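Local coordinates for protein transcriptional regulator, TetR family (Cytophaga hutchinsonii, PDB 3EUP) that probably acts as a TetR-family transcriptional regulator, binding DNA through an N-terminal helix-turn-helix domain, with its activity set by a helical C-terminal domain, at residues N96-D99 with G100-F103. Residues are numbered along the deposited sequence; the frame is centred on the assembly and turned at random.
Sequences NDAD and GSLF
Gly100 and Ser101 turn back on Asp97 and Ala98 through two overlapping left-handed beta turns, the second close to type I', in the loop that joins helix 91-96 to helix 109-117 of the TetR-type C-terminal domain. Gly100 N donates to Asp97 O at 2.9 Å, with a bent N-H...O angle of 139°. One residue on, Ser101 N repeats the step to Ala98 O at 3.1 Å. Ala98, Asp99 and Gly100 all have positive phi, in the left-handed helical region, just where the helix has ended.

Ala98 O also receives Ser101 OG, a weak bond of 3.1 Å, and is thereby approached by the amide and the hydroxyl of one residue. The serine hydroxyl lies between its own N and carbonyl carbon (chi1 75°), which turns it back over Ala98; OG comes within 3.2 Å of Ala98 CB, a close van der Waals contact at the surface. Farther along, Leu102 CD2 rests loosely beside Asp97 CB at 4.3 Å, while the leucine also touches Lys77 of helix 55-78.

Farther out, Asp99 holds CG anti to its N (chi1 -162°), and OD1 forms a salt bridge with Arg182 NH2 at the start of helix 182-197. A type I turn from Gly100 to Phe103, closed by Phe103 N to Gly100 O at 3.0 Å, carries the chain on from these left-handed turns. Beyond it the buried Phe103 ring meets Tyr95 edge-to-face and packs on Val70. Asp97 O takes a second hydrogen bond besides that from Gly100 N: a bridging water donates to it at 2.8 Å and accepts one from Leu102 N at 2.9 Å.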
ATOM      1  N   ASN A  96     -13.268   7.203   5.660  1.00 24.42           N
ATOM      2  CA  ASN A  96     -14.381   7.488   4.751  1.00 25.51           C
ATOM      3  C   ASN A  96     -15.212   8.749   5.045  1.00 26.52           C
ATOM      4  O   ASN A  96     -15.901   9.224   4.145  1.00 26.96           O
ATOM      5  CB  ASN A  96     -15.363   6.297   4.698  1.00 26.02           C
ATOM      6  CG  ASN A  96     -14.689   4.983   4.243  1.00 25.80           C
ATOM      7  OD1 ASN A  96     -14.538   3.999   5.019  1.00 27.54           O
ATOM      8  ND2 ASN A  96     -14.302   4.962   2.981  1.00 22.19           N
ATOM      9  N   ASP A  97     -15.219   9.256   6.284  1.00 27.10           N
ATOM     10  CA  ASP A  97     -16.146  10.371   6.623  1.00 27.85           C
ATOM     11  C   ASP A  97     -15.766  11.645   5.904  1.00 28.13           C
ATOM     12  O   ASP A  97     -14.593  11.854   5.612  1.00 28.26           O
ATOM     13  CB  ASP A  97     -16.206  10.649   8.137  1.00 28.49           C
ATOM     14  CG  ASP A  97     -17.044   9.613   8.917  1.00 30.03           C
ATOM     15  OD1 ASP A  97     -17.695   8.733   8.312  1.00 35.67           O
ATOM     16  OD2 ASP A  97     -17.042   9.678  10.156  1.00 32.29           O
ATOM     17  N   ALA A  98     -16.758  12.509   5.627  1.00 28.12           N
ATOM     18  CA  ALA A  98     -16.505  13.796   4.979  1.00 28.31           C
ATOM     19  C   ALA A  98     -15.612  13.601   3.748  1.00 29.58           C
ATOM     20  O   ALA A  98     -14.688  14.392   3.465  1.00 28.73           O
ATOM     21  CB  ALA A  98     -15.881  14.782   5.972  1.00 27.74           C
ATOM     22  N   ASP A  99     -15.882  12.497   3.050  1.00 31.01           N
ATOM     23  CA  ASP A  99     -15.157  12.099   1.852  1.00 32.13           C
ATOM     24  C   ASP A  99     -13.635  12.080   2.002  1.00 31.60           C
ATOM     25  O   ASP A  99     -12.930  12.528   1.135  1.00 30.71           O
ATOM     26  CB  ASP A  99     -15.572  13.010   0.713  1.00 33.56           C
ATOM     27  CG  ASP A  99     -15.234  12.446  -0.634  1.00 37.91           C
ATOM     28  OD1 ASP A  99     -14.932  11.224  -0.765  1.00 44.05           O
ATOM     29  OD2 ASP A  99     -15.246  13.258  -1.573  1.00 45.41           O
ATOM     30  N   GLY A 100     -13.155  11.527   3.111  1.00 31.71           N
ATOM     31  CA  GLY A 100     -11.746  11.367   3.337  1.00 31.13           C
ATOM     32  C   GLY A 100     -11.059  12.590   3.881  1.00 31.67           C
ATOM     33  O   GLY A 100      -9.829  12.596   4.010  1.00 32.38           O
ATOM     34  N   SER A 101     -11.810  13.651   4.192  1.00 31.01           N
ATOM     35  CA  SER A 101     -11.156  14.924   4.520  1.00 31.07           C
ATOM     36  C   SER A 101     -10.451  14.895   5.894  1.00 30.83           C
ATOM     37  O   SER A 101      -9.607  15.735   6.172  1.00 29.86           O
ATOM     38  CB  SER A 101     -12.119  16.122   4.369  1.00 31.52           C
ATOM     39  OG  SER A 101     -13.024  16.180   5.418  1.00 31.65           O
ATOM     40  N   LEU A 102     -10.737  13.897   6.721  1.00 31.34           N
ATOM     41  CA  LEU A 102      -9.957  13.698   7.971  1.00 31.46           C
ATOM     42  C   LEU A 102      -8.531  13.148   7.763  1.00 30.63           C
ATOM     43  O   LEU A 102      -7.690  13.288   8.647  1.00 30.15           O
ATOM     44  CB  LEU A 102     -10.708  12.800   8.959  1.00 31.64           C
ATOM     45  CG  LEU A 102     -11.775  13.419   9.872  1.00 33.87           C
ATOM     46  CD1 LEU A 102     -12.410  14.744   9.372  1.00 33.79           C
ATOM     47  CD2 LEU A 102     -12.827  12.356  10.183  1.00 34.66           C
ATOM     48  N   PHE A 103      -8.279  12.487   6.632  1.00 30.22           N
ATOM     49  CA  PHE A 103      -6.937  12.026   6.277  1.00 28.90           C
ATOM     50  C   PHE A 103      -6.187  13.105   5.528  1.00 28.48           C
ATOM     51  O   PHE A 103      -6.806  13.958   4.885  1.00 28.14           O
ATOM     52  CB  PHE A 103      -6.987  10.805   5.359  1.00 29.85           C
ATOM     53  CG  PHE A 103      -6.698   9.508   6.056  1.00 28.09           C
ATOM     54  CD1 PHE A 103      -7.617   8.960   6.902  1.00 28.86           C
ATOM     55  CD2 PHE A 103      -5.526   8.819   5.819  1.00 29.94           C
ATOM     56  CE1 PHE A 103      -7.363   7.757   7.524  1.00 29.41           C
ATOM     57  CE2 PHE A 103      -5.267   7.635   6.460  1.00 27.01           C
ATOM     58  CZ  PHE A 103      -6.190   7.110   7.304  1.00 28.18           C
TER
HETATM   59  O   HOH W   1     -12.000  11.334   6.540  1.00 33.90           O